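PDB 6D1P: glycosyl hydrolases family 2, sugar binding domain protein from Bacteroides uniformis str. 3978 T3 ii, which probably hydrolyses O-glycosidic bonds as a family 2 beta-glucuronidase of a human gut bacterium, freeing glucuronic acid from beta-glucuronides. Local coordinates for residues 628-633 / 704-709; 242-247 / 287-292. All blocks are in the same frame, centred on the assembly; numbering follows the deposited sequence.

Contact 1 (628-633 / 704-709); sequences HSWPVR and IQQEYQ
Arg633 curls its side chain past the amide of Gln706 at the edge of a mixed beta-sheet, where the outermost strand 632-634 runs parallel to 698-709 in what is probably an immunoglobulin-like (E-set) domain. The bend at chi2 (-86°) lays CD over the centre of one face of the Trp630 indole, and that at chi3 (-52°) turns the guanidinium back beside Gln706. There Arg633 NH1 reaches Gln706 OE1 at 3.1 Å, in the amide plane on a lone pair, with the oxygen at the guanidinium edge. The two flat groups are nevertheless steeply turned, 76° apart. The remaining guanidinium nitrogens look away from the contact, NE to the carboxylate of Glu524 and NH2 to the carbonyl of Glu642. A methionine in place of Arg633 would probably leave Glu524 without this positive partner and Gln706 OE1 without this donor. At its other end the Gln706 amide sends NE2 to Trp630 O, a weak bond of 3.0 Å.

The backbones join in parallel fashion: Glu707 N binds Pro631 O and Glu707 O receives Arg633 N, so that Glu707 straddles Val632. One step on, Arg633 O takes Gln709 N at 2.9 Å. Beside Arg633, the Tyr708 ring turns its edge to Arg633 CB, with CD1 3.9 Å from that atom. On the opposite face, Val632 CG1 lies against Gln709 CB, and both side chains touch Leu746. Farther back, His628, whose NE2 is bonded to Asp702, sets an imidazole face on Ile704, whose CG2 stands 3.4 Å from the ring centroid.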
loop_
_atom_site.group_PDB
_atom_site.type_symbol
_atom_site.label_atom_id
_atom_site.label_comp_id
_atom_site.label_asym_id
_atom_site.label_seq_id
_atom_site.Cartn_x
_atom_site.Cartn_y
_atom_site.Cartn_z
ATOM N N HIS A 628 -16.142 -34.246 -15.084
ATOM C CA HIS A 628 -17.193 -33.318 -14.677
ATOM C C HIS A 628 -16.865 -31.882 -15.084
ATOM O O HIS A 628 -17.763 -31.106 -15.440
ATOM C CB HIS A 628 -17.395 -33.381 -13.166
ATOM C CG HIS A 628 -18.168 -34.566 -12.697
ATOM N ND1 HIS A 628 -19.463 -34.470 -12.239
ATOM C CD2 HIS A 628 -17.822 -35.870 -12.580
ATOM C CE1 HIS A 628 -19.888 -35.663 -11.871
ATOM N NE2 HIS A 628 -18.912 -36.531 -12.068
ATOM N N SER A 629 -15.585 -31.499 -15.013
ATOM C CA SER A 629 -15.149 -30.161 -15.384
ATOM C C SER A 629 -14.528 -30.122 -16.777
ATOM O O SER A 629 -13.792 -29.183 -17.098
ATOM C CB SER A 629 -14.172 -29.605 -14.339
ATOM O OG SER A 629 -12.893 -30.235 -14.401
ATOM N N TRP A 630 -14.826 -31.110 -17.619
ATOM C CA TRP A 630 -14.277 -31.195 -18.974
ATOM C C TRP A 630 -15.447 -31.131 -19.953
ATOM O O TRP A 630 -16.045 -32.166 -20.289
ATOM C CB TRP A 630 -13.449 -32.471 -19.126
ATOM C CG TRP A 630 -12.644 -32.580 -20.384
ATOM C CD1 TRP A 630 -12.758 -31.814 -21.513
ATOM C CD2 TRP A 630 -11.593 -33.528 -20.647
ATOM N NE1 TRP A 630 -11.843 -32.224 -22.459
ATOM C CE2 TRP A 630 -11.114 -33.270 -21.949
ATOM C CE3 TRP A 630 -11.010 -34.565 -19.902
ATOM C CZ2 TRP A 630 -10.085 -34.015 -22.525
ATOM C CZ3 TRP A 630 -9.975 -35.288 -20.471
ATOM C CH2 TRP A 630 -9.531 -35.017 -21.770
ATOM N N PRO A 631 -15.817 -29.922 -20.432
ATOM C CA PRO A 631 -17.083 -29.774 -21.167
ATOM C C PRO A 631 -17.003 -30.200 -22.627
ATOM O O PRO A 631 -18.012 -30.621 -23.211
ATOM C CB PRO A 631 -17.385 -28.269 -21.055
ATOM C CG PRO A 631 -16.108 -27.619 -20.420
ATOM C CD PRO A 631 -15.051 -28.659 -20.381
ATOM N N VAL A 632 -15.826 -30.084 -23.236
ATOM C CA VAL A 632 -15.658 -30.353 -24.659
ATOM C C VAL A 632 -14.464 -31.286 -24.853
ATOM O O VAL A 632 -13.308 -30.873 -24.668
ATOM C CB VAL A 632 -15.472 -29.065 -25.471
ATOM C CG1 VAL A 632 -15.227 -29.407 -26.928
ATOM C CG2 VAL A 632 -16.698 -28.182 -25.338
ATOM N N ARG A 633 -14.741 -32.527 -25.254
ATOM C CA ARG A 633 -13.755 -33.489 -25.740
ATOM C C ARG A 633 -13.498 -33.278 -27.235
ATOM O O ARG A 633 -14.259 -32.602 -27.937
ATOM C CB ARG A 633 -14.242 -34.915 -25.512
ATOM C CG ARG A 633 -14.785 -35.193 -24.131
ATOM C CD ARG A 633 -13.675 -35.562 -23.184
ATOM N NE ARG A 633 -12.816 -36.647 -23.683
ATOM C CZ ARG A 633 -12.953 -37.924 -23.340
ATOM N NH1 ARG A 633 -13.935 -38.264 -22.513
ATOM N NH2 ARG A 633 -12.104 -38.855 -23.805
ATOM N N ILE A 704 -21.927 -37.564 -16.276
ATOM C CA ILE A 704 -21.455 -36.325 -16.864
ATOM C C ILE A 704 -21.966 -36.263 -18.295
ATOM O O ILE A 704 -22.312 -37.278 -18.901
ATOM C CB ILE A 704 -19.915 -36.195 -16.848
ATOM C CG1 ILE A 704 -19.282 -37.165 -17.854
ATOM C CG2 ILE A 704 -19.362 -36.428 -15.442
ATOM C CD1 ILE A 704 -17.779 -37.015 -17.976
ATOM N N GLN A 705 -22.012 -35.048 -18.831
ATOM C CA GLN A 705 -22.258 -34.831 -20.246
ATOM C C GLN A 705 -21.080 -34.065 -20.815
ATOM O O GLN A 705 -20.496 -33.228 -20.125
ATOM C CB GLN A 705 -23.562 -34.059 -20.471
ATOM C CG GLN A 705 -24.781 -34.723 -19.840
ATOM C CD GLN A 705 -26.073 -34.021 -20.217
ATOM O OE1 GLN A 705 -26.150 -33.347 -21.247
ATOM N NE2 GLN A 705 -27.098 -34.173 -19.376
ATOM N N GLN A 706 -20.715 -34.362 -22.060
ATOM C CA GLN A 706 -19.614 -33.668 -22.712
ATOM C C GLN A 706 -19.917 -33.525 -24.194
ATOM O O GLN A 706 -20.423 -34.454 -24.821
ATOM C CB GLN A 706 -18.268 -34.404 -22.551
ATOM C CG GLN A 706 -17.831 -34.695 -21.129
ATOM C CD GLN A 706 -16.574 -35.562 -21.068
ATOM O OE1 GLN A 706 -16.466 -36.572 -21.777
ATOM N NE2 GLN A 706 -15.603 -35.154 -20.233
ATOM N N GLU A 707 -19.596 -32.366 -24.754
ATOM C CA GLU A 707 -19.626 -32.220 -26.196
ATOM C C GLU A 707 -18.411 -32.900 -26.807
ATOM O O GLU A 707 -17.336 -32.964 -26.209
ATOM C CB GLU A 707 -19.642 -30.746 -26.594
ATOM C CG GLU A 707 -20.818 -29.957 -26.036
ATOM C CD GLU A 707 -22.054 -30.066 -26.904
ATOM O OE1 GLU A 707 -21.911 -30.389 -28.109
ATOM O OE2 GLU A 707 -23.168 -29.830 -26.377
ATOM N N TYR A 708 -18.582 -33.407 -28.016
ATOM C CA TYR A 708 -17.477 -33.991 -28.756
ATOM C C TYR A 708 -17.297 -33.176 -30.016
ATOM O O TYR A 708 -18.237 -33.035 -30.807
ATOM C CB TYR A 708 -17.732 -35.465 -29.081
ATOM C CG TYR A 708 -16.542 -36.123 -29.725
ATOM C CD1 TYR A 708 -15.318 -36.195 -29.056
ATOM C CD2 TYR A 708 -16.622 -36.658 -31.003
ATOM C CE1 TYR A 708 -14.206 -36.789 -29.646
ATOM C CE2 TYR A 708 -15.517 -37.260 -31.602
ATOM C CZ TYR A 708 -14.313 -37.324 -30.919
ATOM O OH TYR A 708 -13.212 -37.915 -31.506
ATOM N N GLN A 709 -16.105 -32.629 -30.194
ATOM C CA GLN A 709 -15.826 -31.702 -31.278
ATOM C C GLN A 709 -14.813 -32.333 -32.218
ATOM O O GLN A 709 -13.702 -32.681 -31.804
ATOM C CB GLN A 709 -15.318 -30.367 -30.734
ATOM C CG GLN A 709 -14.587 -29.491 -31.744
ATOM C CD GLN A 709 -14.102 -28.184 -31.121
ATOM O OE1 GLN A 709 -14.798 -27.581 -30.290
ATOM N NE2 GLN A 709 -12.900 -27.749 -31.504
#

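Contact 2 (242-247 / 287-292); sequences SLRVFS and VAELID
Glu289 OE1 is shared by two arginines, Arg244 from across the contact and Arg298 from strand 295-303. The link to Arg298 is the stronger; Arg244 NH2 approaches OE1 at 3.6 Å, a long salt bridge. The carboxylate oxygen sits near the guanidinium plane, at its edge, yet the two planar groups are twisted 59° from each other. Arg244 gets there by running straight past CG and then bending at chi3, which carries its guanidinium across Ser242. Ser242 OG lies over the centre of one guanidinium face, and the same hydroxyl has a weak hydrogen bond with the carbonyl of Ile256.

Beneath these side chains, strands 240-246 and 284-292 are the two central members of a four-stranded antiparallel sheet, part of the immunoglobulin-like (E-set) domain of family 2 glycoside hydrolases. Arg244 and Val287 form a hydrogen-bonded pair, with Val287 N to Arg244 O at 2.8 Å and nearly straight, and Arg244 N returning to Val287 O. Ser242 and Glu289 make the next such pair: Ser242 N meets Glu289 O at 3.0 Å, and Glu289 N returns to Ser242 O.

Leu243 and Ala288, the non-hydrogen-bonded pair between them, point to the other, buried face, where Leu243 CD1 rests 3.9 Å from Ala288 CB. Ala288 also packs on Phe204 and Ile207 of strand 203-213. Back on the face of Arg244, Phe246 has CG anti to its carbonyl carbon (chi1 -60°), which brings the ring edge against Val287; that valine's methyl CG2 lies 3.5 Å from Phe246 CE2.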
loop_
_atom_site.group_PDB
_atom_site.type_symbol
_atom_site.label_atom_id
_atom_site.label_comp_id
_atom_site.label_asym_id
_atom_site.label_seq_id
_atom_site.Cartn_x
_atom_site.Cartn_y
_atom_site.Cartn_z
ATOM N N SER A 242 -8.110 -30.856 42.647
ATOM C CA SER A 242 -8.603 -32.136 42.166
ATOM C C SER A 242 -8.132 -32.441 40.751
ATOM O O SER A 242 -7.753 -31.552 39.987
ATOM C CB SER A 242 -10.130 -32.184 42.200
ATOM O OG SER A 242 -10.567 -33.459 41.761
ATOM N N LEU A 243 -8.222 -33.726 40.402
ATOM C CA LEU A 243 -7.705 -34.242 39.135
ATOM C C LEU A 243 -8.490 -35.502 38.786
ATOM O O LEU A 243 -8.394 -36.498 39.512
ATOM C CB LEU A 243 -6.222 -34.549 39.263
ATOM C CG LEU A 243 -5.406 -34.621 37.981
ATOM C CD1 LEU A 243 -5.173 -33.212 37.493
ATOM C CD2 LEU A 243 -4.103 -35.323 38.232
ATOM N N ARG A 244 -9.248 -35.474 37.685
ATOM C CA ARG A 244 -10.045 -36.624 37.268
ATOM C C ARG A 244 -9.773 -36.971 35.811
ATOM O O ARG A 244 -9.621 -36.081 34.970
ATOM C CB ARG A 244 -11.538 -36.361 37.456
ATOM C CG ARG A 244 -11.955 -36.111 38.889
ATOM C CD ARG A 244 -13.469 -35.925 38.989
ATOM N NE ARG A 244 -13.807 -34.642 39.605
ATOM C CZ ARG A 244 -13.900 -34.445 40.918
ATOM N NH1 ARG A 244 -13.685 -35.457 41.752
ATOM N NH2 ARG A 244 -14.206 -33.240 41.398
ATOM N N VAL A 245 -9.733 -38.266 35.511
ATOM C CA VAL A 245 -9.481 -38.763 34.162
ATOM C C VAL A 245 -10.704 -39.533 33.688
ATOM O O VAL A 245 -11.076 -40.542 34.296
ATOM C CB VAL A 245 -8.235 -39.655 34.100
ATOM C CG1 VAL A 245 -8.143 -40.307 32.741
ATOM C CG2 VAL A 245 -6.995 -38.834 34.366
ATOM N N PHE A 246 -11.300 -39.083 32.583
ATOM C CA PHE A 246 -12.514 -39.678 32.037
ATOM C C PHE A 246 -12.221 -40.462 30.766
ATOM O O PHE A 246 -11.403 -40.046 29.945
ATOM C CB PHE A 246 -13.557 -38.606 31.737
ATOM C CG PHE A 246 -13.965 -37.814 32.940
ATOM C CD1 PHE A 246 -15.014 -38.241 33.743
ATOM C CD2 PHE A 246 -13.299 -36.641 33.274
ATOM C CE1 PHE A 246 -15.393 -37.509 34.855
ATOM C CE2 PHE A 246 -13.668 -35.909 34.384
ATOM C CZ PHE A 246 -14.720 -36.340 35.177
ATOM N N SER A 247 -12.917 -41.588 30.603
ATOM C CA SER A 247 -12.761 -42.444 29.435
ATOM C C SER A 247 -13.314 -41.748 28.196
ATOM O O SER A 247 -13.987 -40.722 28.296
ATOM C CB SER A 247 -13.484 -43.768 29.655
ATOM O OG SER A 247 -14.883 -43.605 29.475
ATOM N N VAL A 287 -9.399 -33.671 33.566
ATOM C CA VAL A 287 -9.981 -32.436 34.083
ATOM C C VAL A 287 -9.261 -32.086 35.375
ATOM O O VAL A 287 -9.276 -32.866 36.338
ATOM C CB VAL A 287 -11.495 -32.561 34.323
ATOM C CG1 VAL A 287 -12.053 -31.240 34.805
ATOM C CG2 VAL A 287 -12.219 -33.015 33.066
ATOM N N ALA A 288 -8.620 -30.927 35.387
ATOM C CA ALA A 288 -8.045 -30.361 36.592
ATOM C C ALA A 288 -8.969 -29.274 37.111
ATOM O O ALA A 288 -9.648 -28.587 36.344
ATOM C CB ALA A 288 -6.650 -29.781 36.338
ATOM N N GLU A 289 -8.980 -29.112 38.424
ATOM C CA GLU A 289 -9.995 -28.282 39.044
ATOM C C GLU A 289 -9.428 -27.678 40.312
ATOM O O GLU A 289 -8.907 -28.396 41.168
ATOM C CB GLU A 289 -11.239 -29.117 39.346
ATOM C CG GLU A 289 -12.523 -28.392 39.095
ATOM C CD GLU A 289 -13.697 -29.124 39.681
ATOM O OE1 GLU A 289 -13.926 -30.288 39.284
ATOM O OE2 GLU A 289 -14.371 -28.539 40.557
ATOM N N LEU A 290 -9.532 -26.368 40.430
ATOM C CA LEU A 290 -9.020 -25.661 41.586
ATOM C C LEU A 290 -10.070 -24.663 42.040
ATOM O O LEU A 290 -10.731 -24.028 41.211
ATOM C CB LEU A 290 -7.704 -24.949 41.261
ATOM C CG LEU A 290 -7.127 -24.110 42.398
ATOM C CD1 LEU A 290 -6.700 -25.026 43.543
ATOM C CD2 LEU A 290 -5.965 -23.264 41.912
ATOM N N ILE A 291 -10.223 -24.525 43.355
ATOM C CA ILE A 291 -11.247 -23.676 43.945
ATOM C C ILE A 291 -10.586 -22.649 44.849
ATOM O O ILE A 291 -9.661 -22.974 45.601
ATOM C CB ILE A 291 -12.277 -24.509 44.734
ATOM C CG1 ILE A 291 -12.860 -25.601 43.841
ATOM C CG2 ILE A 291 -13.386 -23.610 45.277
ATOM C CD1 ILE A 291 -13.451 -26.759 44.595
ATOM N N ASP A 292 -11.048 -21.405 44.757
ATOM C CA ASP A 292 -10.752 -20.391 45.756
ATOM C C ASP A 292 -11.890 -19.386 45.749
ATOM O O ASP A 292 -12.465 -19.097 44.697
ATOM C CB ASP A 292 -9.416 -19.691 45.494
ATOM C CG ASP A 292 -8.850 -19.043 46.741
ATOM O OD1 ASP A 292 -8.858 -19.710 47.802
ATOM O OD2 ASP A 292 -8.399 -17.876 46.660
#

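Overall arrangement
Followed from the N terminus, the chain reaches contact 2 first, which closes a loop of about 40 residues and joins the two middle strands of a four-stranded sheet. The barrel strands, from 321-329 to 572-574, come between the two contacts. Contact 1 closes a longer loop, rich in strand and without helix, by bringing the edge strand 632-634 onto strand 698-709. The two loops are in series, neither nested nor crossed. Their centres lie 61 Å apart on opposite sides of the chain's centre, with nearest atoms about 41 Å apart, and each joins neighbouring strands of a different sheet.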